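PDB 5DX9: trehalose-6-phosphate phosphatase from Cryptococcus neoformans, which is a trehalose-phosphatase of the HAD clan, with a Rossmann-like core that holds a magnesium ion beside a bound 6-O-phosphono-alpha-D-glucopyranose. Local coordinates for residues R21-N26 with N60-I65; A50-C55 with G78-L83; L206-G211 with F271-G276. All coordinates share one frame; numbering follows the deposited sequence.

Contact 1 (R21-N26 with N60-I65). Unlike the reference sequence in segment 21-26: Asn-26 (reference Asp). With MG (magnesium ion), chain C; G6P (6-O-phosphono-alpha-D-glucopyranose), chain B.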
ATOM      1  N   ARG A  21      -7.445 -15.232   6.244  1.00 54.63           N
ATOM      2  CA  ARG A  21      -7.781 -13.999   5.544  1.00 51.00           C
ATOM      3  C   ARG A  21      -6.622 -13.001   5.501  1.00 52.60           C
ATOM      4  O   ARG A  21      -6.060 -12.634   6.534  1.00 52.39           O
ATOM      5  CB  ARG A  21      -9.006 -13.358   6.198  1.00 51.87           C
ATOM      6  CG  ARG A  21     -10.214 -14.289   6.247  1.00 53.38           C
ATOM      7  CD  ARG A  21     -11.436 -13.600   6.821  1.00 53.92           C
ATOM      8  NE  ARG A  21     -11.310 -13.390   8.259  1.00 58.04           N
ATOM      9  CZ  ARG A  21     -12.016 -14.045   9.175  1.00 57.94           C
ATOM     10  NH1 ARG A  21     -12.914 -14.948   8.804  1.00 57.53           N
ATOM     11  NH2 ARG A  21     -11.827 -13.788  10.463  1.00 54.91           N
ATOM     12  N   LEU A  22      -6.269 -12.576   4.292  1.00 51.46           N
ATOM     13  CA  LEU A  22      -5.258 -11.543   4.094  1.00 48.02           C
ATOM     14  C   LEU A  22      -5.937 -10.183   3.964  1.00 48.00           C
ATOM     15  O   LEU A  22      -6.658  -9.931   2.998  1.00 45.51           O
ATOM     16  CB  LEU A  22      -4.411 -11.850   2.856  1.00 45.76           C
ATOM     17  CG  LEU A  22      -3.106 -11.072   2.672  1.00 45.46           C
ATOM     18  CD1 LEU A  22      -2.211 -11.221   3.893  1.00 50.09           C
ATOM     19  CD2 LEU A  22      -2.381 -11.541   1.418  1.00 44.53           C
ATOM     20  N   LEU A  23      -5.716  -9.313   4.945  1.00 46.74           N
ATOM     21  CA  LEU A  23      -6.380  -8.015   4.967  1.00 48.12           C
ATOM     22  C   LEU A  23      -5.371  -6.877   4.827  1.00 49.66           C
ATOM     23  O   LEU A  23      -4.571  -6.624   5.728  1.00 48.72           O
ATOM     24  CB  LEU A  23      -7.192  -7.850   6.254  1.00 43.95           C
ATOM     25  CG  LEU A  23      -8.222  -8.943   6.550  1.00 48.88           C
ATOM     26  CD1 LEU A  23      -8.996  -8.631   7.835  1.00 46.44           C
ATOM     27  CD2 LEU A  23      -9.164  -9.128   5.366  1.00 42.33           C
ATOM     28  N   LEU A  24      -5.429  -6.184   3.695  1.00 44.33           N
ATOM     29  CA  LEU A  24      -4.427  -5.178   3.362  1.00 42.89           C
ATOM     30  C   LEU A  24      -5.034  -3.787   3.241  1.00 42.86           C
ATOM     31  O   LEU A  24      -5.901  -3.549   2.401  1.00 42.61           O
ATOM     32  CB  LEU A  24      -3.722  -5.564   2.065  1.00 42.75           C
ATOM     33  CG  LEU A  24      -3.181  -6.996   2.073  1.00 43.44           C
ATOM     34  CD1 LEU A  24      -2.666  -7.401   0.699  1.00 42.92           C
ATOM     35  CD2 LEU A  24      -2.100  -7.157   3.135  1.00 44.54           C
ATOM     36  N   PHE A  25      -4.570  -2.871   4.087  1.00 42.44           N
ATOM     37  CA  PHE A  25      -5.094  -1.509   4.114  1.00 42.04           C
ATOM     38  C   PHE A  25      -4.037  -0.451   3.829  1.00 44.92           C
ATOM     39  O   PHE A  25      -3.018  -0.376   4.522  1.00 43.67           O
ATOM     40  CB  PHE A  25      -5.725  -1.200   5.472  1.00 40.24           C
ATOM     41  CG  PHE A  25      -6.879  -2.088   5.828  1.00 47.33           C
ATOM     42  CD1 PHE A  25      -8.175  -1.729   5.496  1.00 44.57           C
ATOM     43  CD2 PHE A  25      -6.670  -3.276   6.510  1.00 43.94           C
ATOM     44  CE1 PHE A  25      -9.239  -2.538   5.831  1.00 45.17           C
ATOM     45  CE2 PHE A  25      -7.729  -4.090   6.848  1.00 42.63           C
ATOM     46  CZ  PHE A  25      -9.015  -3.723   6.508  1.00 46.19           C
ATOM     47  N   ASN A  26      -4.289   0.377   2.819  1.00 44.18           N
ATOM     48  CA  ASN A  26      -3.557   1.630   2.669  1.00 40.78           C
ATOM     49  C   ASN A  26      -3.953   2.524   3.832  1.00 42.02           C
ATOM     50  O   ASN A  26      -4.958   2.260   4.495  1.00 39.70           O
ATOM     51  CB  ASN A  26      -3.866   2.295   1.324  1.00 42.51           C
ATOM     52  CG  ASN A  26      -3.120   3.606   1.130  1.00 40.36           C
ATOM     53  OD1 ASN A  26      -3.720   4.676   1.105  1.00 40.90           O
ATOM     54  ND2 ASN A  26      -1.811   3.522   0.987  1.00 40.63           N
ATOM     55  N   ASN A  60      -6.822 -13.903  10.700  1.00 53.66           N
ATOM     56  CA  ASN A  60      -6.431 -12.760   9.881  1.00 54.16           C
ATOM     57  C   ASN A  60      -4.928 -12.494   9.852  1.00 55.65           C
ATOM     58  O   ASN A  60      -4.237 -12.628  10.863  1.00 56.86           O
ATOM     59  CB  ASN A  60      -7.148 -11.500  10.370  1.00 51.37           C
ATOM     60  CG  ASN A  60      -8.634 -11.531  10.087  1.00 51.53           C
ATOM     61  OD1 ASN A  60      -9.085 -12.198   9.158  1.00 49.94           O
ATOM     62  ND2 ASN A  60      -9.404 -10.804  10.887  1.00 52.79           N
ATOM     63  N   VAL A  61      -4.431 -12.125   8.676  1.00 55.81           N
ATOM     64  CA  VAL A  61      -3.098 -11.542   8.550  1.00 54.36           C
ATOM     65  C   VAL A  61      -3.254 -10.109   8.067  1.00 52.11           C
ATOM     66  O   VAL A  61      -3.596  -9.872   6.909  1.00 52.51           O
ATOM     67  CB  VAL A  61      -2.206 -12.326   7.583  1.00 50.79           C
ATOM     68  CG1 VAL A  61      -0.982 -11.501   7.206  1.00 50.69           C
ATOM     69  CG2 VAL A  61      -1.797 -13.649   8.205  1.00 55.00           C
ATOM     70  N   VAL A  62      -3.015  -9.159   8.963  1.00 50.39           N
ATOM     71  CA  VAL A  62      -3.340  -7.764   8.700  1.00 50.77           C
ATOM     72  C   VAL A  62      -2.094  -6.901   8.510  1.00 54.30           C
ATOM     73  O   VAL A  62      -1.177  -6.920   9.331  1.00 53.47           O
ATOM     74  CB  VAL A  62      -4.186  -7.177   9.839  1.00 52.86           C
ATOM     75  CG1 VAL A  62      -4.775  -5.838   9.428  1.00 51.30           C
ATOM     76  CG2 VAL A  62      -5.286  -8.155  10.229  1.00 53.17           C
ATOM     77  N   TYR A  63      -2.080  -6.140   7.421  1.00 49.90           N
ATOM     78  CA  TYR A  63      -0.962  -5.265   7.100  1.00 48.32           C
ATOM     79  C   TYR A  63      -1.448  -3.880   6.709  1.00 50.78           C
ATOM     80  O   TYR A  63      -2.523  -3.729   6.128  1.00 50.50           O
ATOM     81  CB  TYR A  63      -0.129  -5.839   5.951  1.00 47.20           C
ATOM     82  CG  TYR A  63       0.993  -6.766   6.359  1.00 50.67           C
ATOM     83  CD1 TYR A  63       2.314  -6.339   6.330  1.00 52.77           C
ATOM     84  CD2 TYR A  63       0.734  -8.071   6.755  1.00 51.50           C
ATOM     85  CE1 TYR A  63       3.345  -7.184   6.691  1.00 56.28           C
ATOM     86  CE2 TYR A  63       1.760  -8.922   7.119  1.00 51.58           C
ATOM     87  CZ  TYR A  63       3.064  -8.475   7.086  1.00 54.92           C
ATOM     88  OH  TYR A  63       4.093  -9.318   7.446  1.00 54.95           O
ATOM     89  N   LEU A  64      -0.651  -2.871   7.034  1.00 51.66           N
ATOM     90  CA  LEU A  64      -0.799  -1.565   6.416  1.00 50.05           C
ATOM     91  C   LEU A  64       0.271  -1.448   5.340  1.00 50.79           C
ATOM     92  O   LEU A  64       1.434  -1.771   5.579  1.00 51.76           O
ATOM     93  CB  LEU A  64      -0.667  -0.438   7.441  1.00 50.77           C
ATOM     94  CG  LEU A  64      -1.677  -0.417   8.590  1.00 51.71           C
ATOM     95  CD1 LEU A  64      -1.537   0.871   9.386  1.00 53.94           C
ATOM     96  CD2 LEU A  64      -3.096  -0.578   8.072  1.00 50.65           C
ATOM     97  N   ILE A  65      -0.126  -1.018   4.149  1.00 45.81           N
ATOM     98  CA  ILE A  65       0.822  -0.809   3.063  1.00 45.75           C
ATOM     99  C   ILE A  65       0.737   0.643   2.634  1.00 47.67           C
ATOM    100  O   ILE A  65      -0.244   1.065   2.023  1.00 46.78           O
ATOM    101  CB  ILE A  65       0.553  -1.748   1.873  1.00 47.12           C
ATOM    102  CG1 ILE A  65       0.586  -3.205   2.343  1.00 46.01           C
ATOM    103  CG2 ILE A  65       1.572  -1.519   0.767  1.00 46.39           C
ATOM    104  CD1 ILE A  65       0.478  -4.221   1.225  1.00 48.64           C
TER
HETATM  105 MG    MG C 401      -3.241   6.533   0.291  1.00 46.55          MG
HETATM  106  C1  G6P B   2       1.086  11.270   2.802  1.00 43.13           C
HETATM  107  C2  G6P B   2       2.518  11.275   3.320  1.00 45.05           C
HETATM  108  C3  G6P B   2       3.523  11.239   2.186  1.00 47.04           C
HETATM  109  C4  G6P B   2       3.313  10.000   1.340  1.00 48.43           C
HETATM  110  C5  G6P B   2       1.844   9.694   0.988  1.00 47.92           C
HETATM  111  C6  G6P B   2       1.580   8.178   0.916  1.00 44.86           C
HETATM  112  O1  G6P B   2       0.735  12.489   2.143  1.00 43.69           O
HETATM  113  O2  G6P B   2       2.717  12.435   4.126  1.00 46.41           O
HETATM  114  O3  G6P B   2       4.858  11.165   2.706  1.00 49.05           O
HETATM  115  O4  G6P B   2       4.107  10.221   0.166  1.00 43.36           O
HETATM  116  O5  G6P B   2       0.865  10.160   1.930  1.00 41.98           O
HETATM  117  O6  G6P B   2       0.674   7.750   1.964  1.00 46.74           O
HETATM  118  P   G6P B   2      -0.257   6.425   1.794  1.00 44.37           P
HETATM  119  O1P G6P B   2      -0.573   5.694   3.192  1.00 44.09           O
HETATM  120  O2P G6P B   2      -1.549   6.829   1.195  1.00 42.70           O
HETATM  121  O3P G6P B   2       0.529   5.432   0.801  1.00 44.18           O
HETATM  122  O   HOH W   1      -3.517   8.463  -0.475  1.00 40.99           O
HETATM  123  O   HOH W   2      -2.167   5.523  -1.137  1.00 40.48           O
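Strands 21-25 and 60-65 run parallel at 16°, Arg-21 paired with Asn-60 and Phe-25 with Leu-64, and a ladder of five backbone hydrogen bonds runs from Val-61 N to Arg-21 O (2.7 Å) as far as Ile-65 N to Phe-25 O. At the start of the pair, Arg-21 NE donates to Asn-60 OD1 (2.7 Å), using a lone pair in the carbonyl plane while guanidinium and amide planes stand 59° apart. NH2 forms a salt bridge with Asp-57. Leu-23 CD1 touches Asn-60 CG, the two side chains meeting at a slant, and Phe-25 CB meets Leu-64 CD2 at 3.7 Å; on the face of Leu-22 and Leu-24, Leu-22 CD1 touches Val-61 CG1 (3.5 Å) and Leu-24 lies alongside Tyr-63. This is a beta-alpha-beta unit whose crossover runs through helix 45-56. Asn-26, an aspartate in the reference sequence, follows Phe-25 and reaches the metal with CG anti to the backbone N (chi1 -180°): OD1 binds magnesium at 2.1 Å, and in this model ND2 donates to Ile-65 O (3.1 Å) and to O3P of 6-O-phosphono-alpha-D-glucopyranose (3.0 Å). Metal, phosphate and neighbouring carbonyl thus fix the amide's rotation, tying residues 26 and 65 to the metal site.

Contact 2 (A50-C55 with G78-L83); sequences AIAALC and GHLDRL
Cys-55 keeps SG beside its backbone N (chi1 -68°), while the first torsion of Leu-83 (177°) swings its branched end over to the side of its carbonyl carbon, and between them SG comes to 3.7 Å from Leu-83 CB, with CD1 of the same leucine slightly farther off. Leu-80 carries both methyls across to the helix, where CD1 lies 3.7 Å from Ala-52 CA and CD2 3.9 Å from Ala-52 CB, so the forked end of the leucine sits over the small alanine. Ile-51 reaches the same leucine at about a right angle, its CG2 4.1 Å from Leu-80 CD1 and 4.2 Å from Leu-83 CD2. The helix, 45-56, is the crossover helix of a beta-alpha-beta unit in the Rossmann-like core, and the facing segment is the loop that leads from helix 70-77 into strand 84-87. That loop closes as a type I beta turn from Leu-80 to Leu-83, with Leu-83 N hydrogen-bonded to Leu-80 O at 3.2 Å; the turn places both leucines against the helix. No hydrogen bond crosses the contact, which is held by apolar packing. Arg-82 adds its aliphatic base, CB standing 3.8 Å from Cys-55 O, before its bent chain leads the guanidinium away from the helix. Toward the sheet, both Cys-55 and Leu-83 touch Val-62 of strand 60-65, while Trp-77 touches Ile-51 and Leu-83.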
ATOM      1  N   ALA A  50     -11.395  -0.938  15.130  1.00 55.00           N
ATOM      2  CA  ALA A  50     -11.719  -1.870  14.055  1.00 54.97           C
ATOM      3  C   ALA A  50     -10.508  -2.706  13.653  1.00 52.63           C
ATOM      4  O   ALA A  50     -10.575  -3.935  13.624  1.00 52.36           O
ATOM      5  CB  ALA A  50     -12.264  -1.115  12.849  1.00 54.97           C
ATOM      6  N   ILE A  51      -9.406  -2.031  13.343  1.00 53.03           N
ATOM      7  CA  ILE A  51      -8.173  -2.704  12.955  1.00 52.68           C
ATOM      8  C   ILE A  51      -7.678  -3.620  14.068  1.00 50.47           C
ATOM      9  O   ILE A  51      -7.140  -4.695  13.806  1.00 51.26           O
ATOM     10  CB  ILE A  51      -7.058  -1.695  12.605  1.00 50.31           C
ATOM     11  CG1 ILE A  51      -7.522  -0.743  11.500  1.00 54.52           C
ATOM     12  CG2 ILE A  51      -5.795  -2.426  12.184  1.00 49.81           C
ATOM     13  CD1 ILE A  51      -7.739  -1.416  10.160  1.00 49.04           C
ATOM     14  N   ALA A  52      -7.861  -3.181  15.309  1.00 52.82           N
ATOM     15  CA  ALA A  52      -7.457  -3.965  16.469  1.00 55.68           C
ATOM     16  C   ALA A  52      -8.186  -5.303  16.500  1.00 53.25           C
ATOM     17  O   ALA A  52      -7.559  -6.358  16.613  1.00 56.24           O
ATOM     18  CB  ALA A  52      -7.713  -3.190  17.747  1.00 54.96           C
ATOM     19  N   ALA A  53      -9.511  -5.250  16.395  1.00 53.90           N
ATOM     20  CA  ALA A  53     -10.338  -6.452  16.391  1.00 52.79           C
ATOM     21  C   ALA A  53      -9.941  -7.401  15.266  1.00 55.32           C
ATOM     22  O   ALA A  53      -9.933  -8.619  15.445  1.00 56.98           O
ATOM     23  CB  ALA A  53     -11.807  -6.082  16.274  1.00 52.88           C
ATOM     24  N   LEU A  54      -9.612  -6.835  14.108  1.00 54.48           N
ATOM     25  CA  LEU A  54      -9.190  -7.626  12.959  1.00 51.69           C
ATOM     26  C   LEU A  54      -7.879  -8.346  13.248  1.00 52.89           C
ATOM     27  O   LEU A  54      -7.675  -9.477  12.814  1.00 53.97           O
ATOM     28  CB  LEU A  54      -9.034  -6.742  11.718  1.00 54.34           C
ATOM     29  CG  LEU A  54     -10.280  -6.049  11.165  1.00 51.59           C
ATOM     30  CD1 LEU A  54      -9.942  -5.317   9.873  1.00 47.62           C
ATOM     31  CD2 LEU A  54     -11.397  -7.053  10.938  1.00 47.87           C
ATOM     32  N   CYS A  55      -6.991  -7.680  13.978  1.00 56.69           N
ATOM     33  CA  CYS A  55      -5.713  -8.272  14.356  1.00 57.85           C
ATOM     34  C   CYS A  55      -5.897  -9.327  15.445  1.00 58.30           C
ATOM     35  O   CYS A  55      -5.160 -10.311  15.500  1.00 57.96           O
ATOM     36  CB  CYS A  55      -4.740  -7.189  14.827  1.00 58.36           C
ATOM     37  SG  CYS A  55      -4.204  -6.052  13.528  1.00 58.21           S
ATOM     38  N   GLY A  78       2.012   1.038  16.177  1.00 58.97           N
ATOM     39  CA  GLY A  78       2.996   0.148  16.768  1.00 56.83           C
ATOM     40  C   GLY A  78       2.496  -0.576  18.003  1.00 56.54           C
ATOM     41  O   GLY A  78       3.078  -1.574  18.426  1.00 55.66           O
ATOM     42  N   HIS A  79       1.406  -0.075  18.576  1.00 58.74           N
ATOM     43  CA  HIS A  79       0.841  -0.651  19.791  1.00 59.79           C
ATOM     44  C   HIS A  79       0.035  -1.924  19.522  1.00 60.62           C
ATOM     45  O   HIS A  79      -0.347  -2.632  20.456  1.00 58.51           O
ATOM     46  CB  HIS A  79      -0.040   0.374  20.499  1.00 56.49           C
ATOM     47  CG  HIS A  79      -1.337   0.639  19.800  1.00 58.10           C
ATOM     48  ND1 HIS A  79      -1.422   1.407  18.659  1.00 59.43           N
ATOM     49  CD2 HIS A  79      -2.599   0.245  20.088  1.00 57.74           C
ATOM     50  CE1 HIS A  79      -2.684   1.470  18.271  1.00 61.78           C
ATOM     51  NE2 HIS A  79      -3.419   0.776  19.119  1.00 61.65           N
ATOM     52  N   LEU A  80      -0.231  -2.208  18.250  1.00 59.37           N
ATOM     53  CA  LEU A  80      -0.920  -3.442  17.880  1.00 59.93           C
ATOM     54  C   LEU A  80       0.098  -4.501  17.487  1.00 59.24           C
ATOM     55  O   LEU A  80       0.721  -4.423  16.428  1.00 56.29           O
ATOM     56  CB  LEU A  80      -1.916  -3.203  16.743  1.00 58.26           C
ATOM     57  CG  LEU A  80      -3.172  -2.417  17.129  1.00 55.54           C
ATOM     58  CD1 LEU A  80      -4.145  -2.324  15.961  1.00 55.89           C
ATOM     59  CD2 LEU A  80      -3.843  -3.035  18.342  1.00 56.10           C
ATOM     60  N   ASP A  81       0.255  -5.493  18.356  1.00 60.16           N
ATOM     61  CA  ASP A  81       1.312  -6.483  18.215  1.00 61.23           C
ATOM     62  C   ASP A  81       1.169  -7.353  16.973  1.00 59.66           C
ATOM     63  O   ASP A  81       2.158  -7.865  16.464  1.00 59.78           O
ATOM     64  CB  ASP A  81       1.362  -7.377  19.457  1.00 64.94           C
ATOM     65  CG  ASP A  81       2.500  -8.378  19.404  1.00 68.83           C
ATOM     66  OD1 ASP A  81       3.638  -7.969  19.086  1.00 72.03           O
ATOM     67  OD2 ASP A  81       2.253  -9.574  19.666  1.00 69.55           O
ATOM     68  N   ARG A  82      -0.055  -7.526  16.485  1.00 58.35           N
ATOM     69  CA  ARG A  82      -0.293  -8.425  15.358  1.00 58.52           C
ATOM     70  C   ARG A  82      -0.406  -7.686  14.023  1.00 57.18           C
ATOM     71  O   ARG A  82      -0.559  -8.308  12.971  1.00 57.63           O
ATOM     72  CB  ARG A  82      -1.559  -9.252  15.603  1.00 59.03           C
ATOM     73  CG  ARG A  82      -1.422 -10.321  16.681  1.00 61.33           C
ATOM     74  CD  ARG A  82      -0.833 -11.613  16.122  1.00 62.14           C
ATOM     75  NE  ARG A  82       0.627 -11.591  16.066  1.00 63.24           N
ATOM     76  CZ  ARG A  82       1.352 -12.311  15.213  1.00 64.32           C
ATOM     77  NH1 ARG A  82       0.752 -13.100  14.330  1.00 61.06           N
ATOM     78  NH2 ARG A  82       2.676 -12.234  15.235  1.00 63.43           N
ATOM     79  N   LEU A  83      -0.323  -6.361  14.063  1.00 56.85           N
ATOM     80  CA  LEU A  83      -0.443  -5.564  12.846  1.00 55.11           C
ATOM     81  C   LEU A  83       0.889  -5.402  12.125  1.00 55.71           C
ATOM     82  O   LEU A  83       1.802  -4.744  12.627  1.00 58.42           O
ATOM     83  CB  LEU A  83      -1.021  -4.187  13.163  1.00 52.31           C
ATOM     84  CG  LEU A  83      -1.110  -3.245  11.962  1.00 53.19           C
ATOM     85  CD1 LEU A  83      -2.000  -3.839  10.882  1.00 46.63           C
ATOM     86  CD2 LEU A  83      -1.614  -1.876  12.394  1.00 49.35           C
TER

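Contact 3 (L206-G211 with F271-G276)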
ATOM      1  N   LEU A 206      -9.236 -15.633   1.275  1.00 50.42           N
ATOM      2  CA  LEU A 206      -9.934 -14.360   1.127  1.00 48.21           C
ATOM      3  C   LEU A 206      -8.932 -13.222   1.217  1.00 48.26           C
ATOM      4  O   LEU A 206      -8.224 -13.090   2.216  1.00 48.63           O
ATOM      5  CB  LEU A 206     -11.016 -14.187   2.192  1.00 47.51           C
ATOM      6  CG  LEU A 206     -11.841 -12.904   2.080  1.00 46.12           C
ATOM      7  CD1 LEU A 206     -12.818 -12.993   0.919  1.00 46.80           C
ATOM      8  CD2 LEU A 206     -12.575 -12.603   3.373  1.00 48.92           C
ATOM      9  N   ILE A 207      -8.867 -12.404   0.173  1.00 47.65           N
ATOM     10  CA  ILE A 207      -7.987 -11.245   0.185  1.00 44.11           C
ATOM     11  C   ILE A 207      -8.778  -9.950   0.066  1.00 44.97           C
ATOM     12  O   ILE A 207      -9.576  -9.779  -0.856  1.00 41.35           O
ATOM     13  CB  ILE A 207      -6.947 -11.300  -0.952  1.00 43.71           C
ATOM     14  CG1 ILE A 207      -6.003 -12.488  -0.759  1.00 42.75           C
ATOM     15  CG2 ILE A 207      -6.146 -10.008  -1.000  1.00 45.31           C
ATOM     16  CD1 ILE A 207      -4.932 -12.589  -1.823  1.00 42.73           C
ATOM     17  N   PHE A 208      -8.561  -9.047   1.015  1.00 40.80           N
ATOM     18  CA  PHE A 208      -9.089  -7.698   0.905  1.00 42.34           C
ATOM     19  C   PHE A 208      -7.933  -6.712   0.803  1.00 43.45           C
ATOM     20  O   PHE A 208      -6.961  -6.806   1.552  1.00 41.81           O
ATOM     21  CB  PHE A 208      -9.983  -7.346   2.093  1.00 40.89           C
ATOM     22  CG  PHE A 208     -10.557  -5.961   2.016  1.00 42.81           C
ATOM     23  CD1 PHE A 208     -11.736  -5.723   1.331  1.00 42.79           C
ATOM     24  CD2 PHE A 208      -9.903  -4.891   2.607  1.00 44.80           C
ATOM     25  CE1 PHE A 208     -12.263  -4.449   1.250  1.00 40.01           C
ATOM     26  CE2 PHE A 208     -10.424  -3.613   2.528  1.00 44.78           C
ATOM     27  CZ  PHE A 208     -11.606  -3.393   1.846  1.00 44.44           C
ATOM     28  N   CYS A 209      -8.041  -5.778  -0.136  1.00 40.66           N
ATOM     29  CA  CYS A 209      -7.016  -4.761  -0.346  1.00 41.25           C
ATOM     30  C   CYS A 209      -7.670  -3.449  -0.748  1.00 40.47           C
ATOM     31  O   CYS A 209      -8.447  -3.407  -1.700  1.00 42.57           O
ATOM     32  CB  CYS A 209      -6.015  -5.209  -1.417  1.00 42.90           C
ATOM     33  SG  CYS A 209      -4.649  -4.046  -1.755  1.00 45.05           S
ATOM     34  N   ALA A 210      -7.359  -2.382  -0.019  1.00 39.22           N
ATOM     35  CA  ALA A 210      -7.933  -1.073  -0.304  1.00 39.47           C
ATOM     36  C   ALA A 210      -6.861   0.010  -0.424  1.00 42.47           C
ATOM     37  O   ALA A 210      -5.844  -0.025   0.273  1.00 37.19           O
ATOM     38  CB  ALA A 210      -8.937  -0.700   0.766  1.00 34.09           C
ATOM     39  N   GLY A 211      -7.106   0.973  -1.312  1.00 40.04           N
ATOM     40  CA  GLY A 211      -6.187   2.074  -1.551  1.00 41.08           C
ATOM     41  C   GLY A 211      -6.853   3.173  -2.360  1.00 40.90           C
ATOM     42  O   GLY A 211      -7.787   2.913  -3.117  1.00 39.53           O
ATOM     43  N   PHE A 271     -11.033  -9.264  -2.993  1.00 40.35           N
ATOM     44  CA  PHE A 271     -11.828  -8.044  -2.967  1.00 41.41           C
ATOM     45  C   PHE A 271     -10.941  -6.801  -3.030  1.00 41.21           C
ATOM     46  O   PHE A 271     -10.674  -6.158  -2.012  1.00 40.35           O
ATOM     47  CB  PHE A 271     -12.710  -8.016  -1.721  1.00 42.80           C
ATOM     48  CG  PHE A 271     -13.803  -9.050  -1.736  1.00 44.75           C
ATOM     49  CD1 PHE A 271     -15.097  -8.702  -2.088  1.00 43.52           C
ATOM     50  CD2 PHE A 271     -13.532 -10.371  -1.417  1.00 46.25           C
ATOM     51  CE1 PHE A 271     -16.105  -9.651  -2.108  1.00 47.90           C
ATOM     52  CE2 PHE A 271     -14.537 -11.326  -1.440  1.00 46.54           C
ATOM     53  CZ  PHE A 271     -15.824 -10.964  -1.787  1.00 43.63           C
ATOM     54  N   ALA A 272     -10.491  -6.469  -4.237  1.00 39.15           N
ATOM     55  CA  ALA A 272      -9.658  -5.290  -4.446  1.00 38.85           C
ATOM     56  C   ALA A 272     -10.526  -4.046  -4.543  1.00 40.32           C
ATOM     57  O   ALA A 272     -11.336  -3.909  -5.462  1.00 38.33           O
ATOM     58  CB  ALA A 272      -8.807  -5.452  -5.696  1.00 36.47           C
ATOM     59  N   THR A 273     -10.344  -3.138  -3.592  1.00 36.53           N
ATOM     60  CA  THR A 273     -11.215  -1.983  -3.465  1.00 37.32           C
ATOM     61  C   THR A 273     -10.442  -0.669  -3.530  1.00 39.46           C
ATOM     62  O   THR A 273      -9.556  -0.409  -2.714  1.00 38.72           O
ATOM     63  CB  THR A 273     -12.011  -2.039  -2.142  1.00 37.61           C
ATOM     64  OG1 THR A 273     -12.691  -3.297  -2.047  1.00 41.07           O
ATOM     65  CG2 THR A 273     -13.027  -0.919  -2.082  1.00 36.69           C
ATOM     66  N   THR A 274     -10.777   0.158  -4.513  1.00 38.18           N
ATOM     67  CA  THR A 274     -10.225   1.499  -4.574  1.00 37.75           C
ATOM     68  C   THR A 274     -11.132   2.454  -3.817  1.00 39.72           C
ATOM     69  O   THR A 274     -12.332   2.212  -3.697  1.00 36.72           O
ATOM     70  CB  THR A 274     -10.059   1.996  -6.024  1.00 41.10           C
ATOM     71  OG1 THR A 274      -9.296   3.213  -6.025  1.00 39.20           O
ATOM     72  CG2 THR A 274     -11.420   2.248  -6.675  1.00 34.51           C
ATOM     73  N   VAL A 275     -10.554   3.529  -3.291  1.00 39.69           N
ATOM     74  CA  VAL A 275     -11.350   4.596  -2.698  1.00 41.07           C
ATOM     75  C   VAL A 275     -11.483   5.736  -3.705  1.00 42.23           C
ATOM     76  O   VAL A 275     -10.487   6.304  -4.158  1.00 42.16           O
ATOM     77  CB  VAL A 275     -10.740   5.122  -1.387  1.00 42.07           C
ATOM     78  CG1 VAL A 275     -11.647   6.178  -0.775  1.00 42.58           C
ATOM     79  CG2 VAL A 275     -10.521   3.982  -0.407  1.00 40.71           C
ATOM     80  N   GLY A 276     -12.724   6.051  -4.055  1.00 41.87           N
ATOM     81  CA  GLY A 276     -13.025   7.041  -5.071  1.00 44.57           C
ATOM     82  C   GLY A 276     -14.409   6.784  -5.640  1.00 45.66           C
ATOM     83  O   GLY A 276     -15.126   5.912  -5.147  1.00 41.60           O
TER
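Neighbouring parallel strands of the central sheet meet here, with Phe-208 paired to Phe-271 and Gly-211 to Thr-274. Segment 271-276 donates from Phe-271 N to Ile-207 O (2.6 Å), from Thr-273 N to Cys-209 O (2.7 Å) and from Val-275 N to Gly-211 O (2.8 Å); the other strand gives back Cys-209 N to Phe-271 O and Gly-211 N to Thr-273 O. Ala-210 CA adds a C-H...O contact to Thr-273 O at 3.0 Å. Phe-208 turns its ring away from its own N (chi1 -180°) and toward the other strand: CD1 meets Phe-271 CB at 3.9 Å, and CE1 comes to 3.5 Å from Thr-273 OG1. The two phenylalanine side chains cross at about a right angle. In the Rossmann-like core of the HAD clan, strand 206-211 stands between 21-25 and 270-275, and its C-terminal end leads straight to Asp-212, a ligand of the magnesium ion. Near the start of the segment, Leu-206 CD1 packs closely on Phe-271 CE2 (3.4 Å), approaching the ring obliquely. Helix 8-17 covers this face, where Phe-11 meets Phe-271 edge-to-face, and Phe-298 does the same to Phe-208. On the other face Cys-209 rests against Met-219 and Leu-223 of helix 217-225, while Thr-274 OG1 is hydrogen-bonded to Lys-280 NZ.

Overall arrangement
Contacts 1 and 3 lie in one mixed sheet, where strand 21-25 and strand 206-211 are immediate neighbours, so 60-65, 21-25, 206-211 and 270-275 form an uninterrupted parallel run; the centres of contacts 1 and 3 are about 10 Å apart. Leu-24 N is probably hydrogen-bonded to Phe-208 O across the shared boundary. Contact 2 packs on the face of the sheet that carries Leu-23, Phe-25 and Val-62, its centre also about 10 Å from that of contact 1 but about 19 Å from that of contact 3. Along the chain the segments of contacts 1 and 2 alternate, since helix 45-56 links the two strands of contact 1, whereas contact 3 follows both. At the C-terminal ends, 21-26 and 206-211 converge on the magnesium ion, through Asn-26 and the adjoining Asp-212.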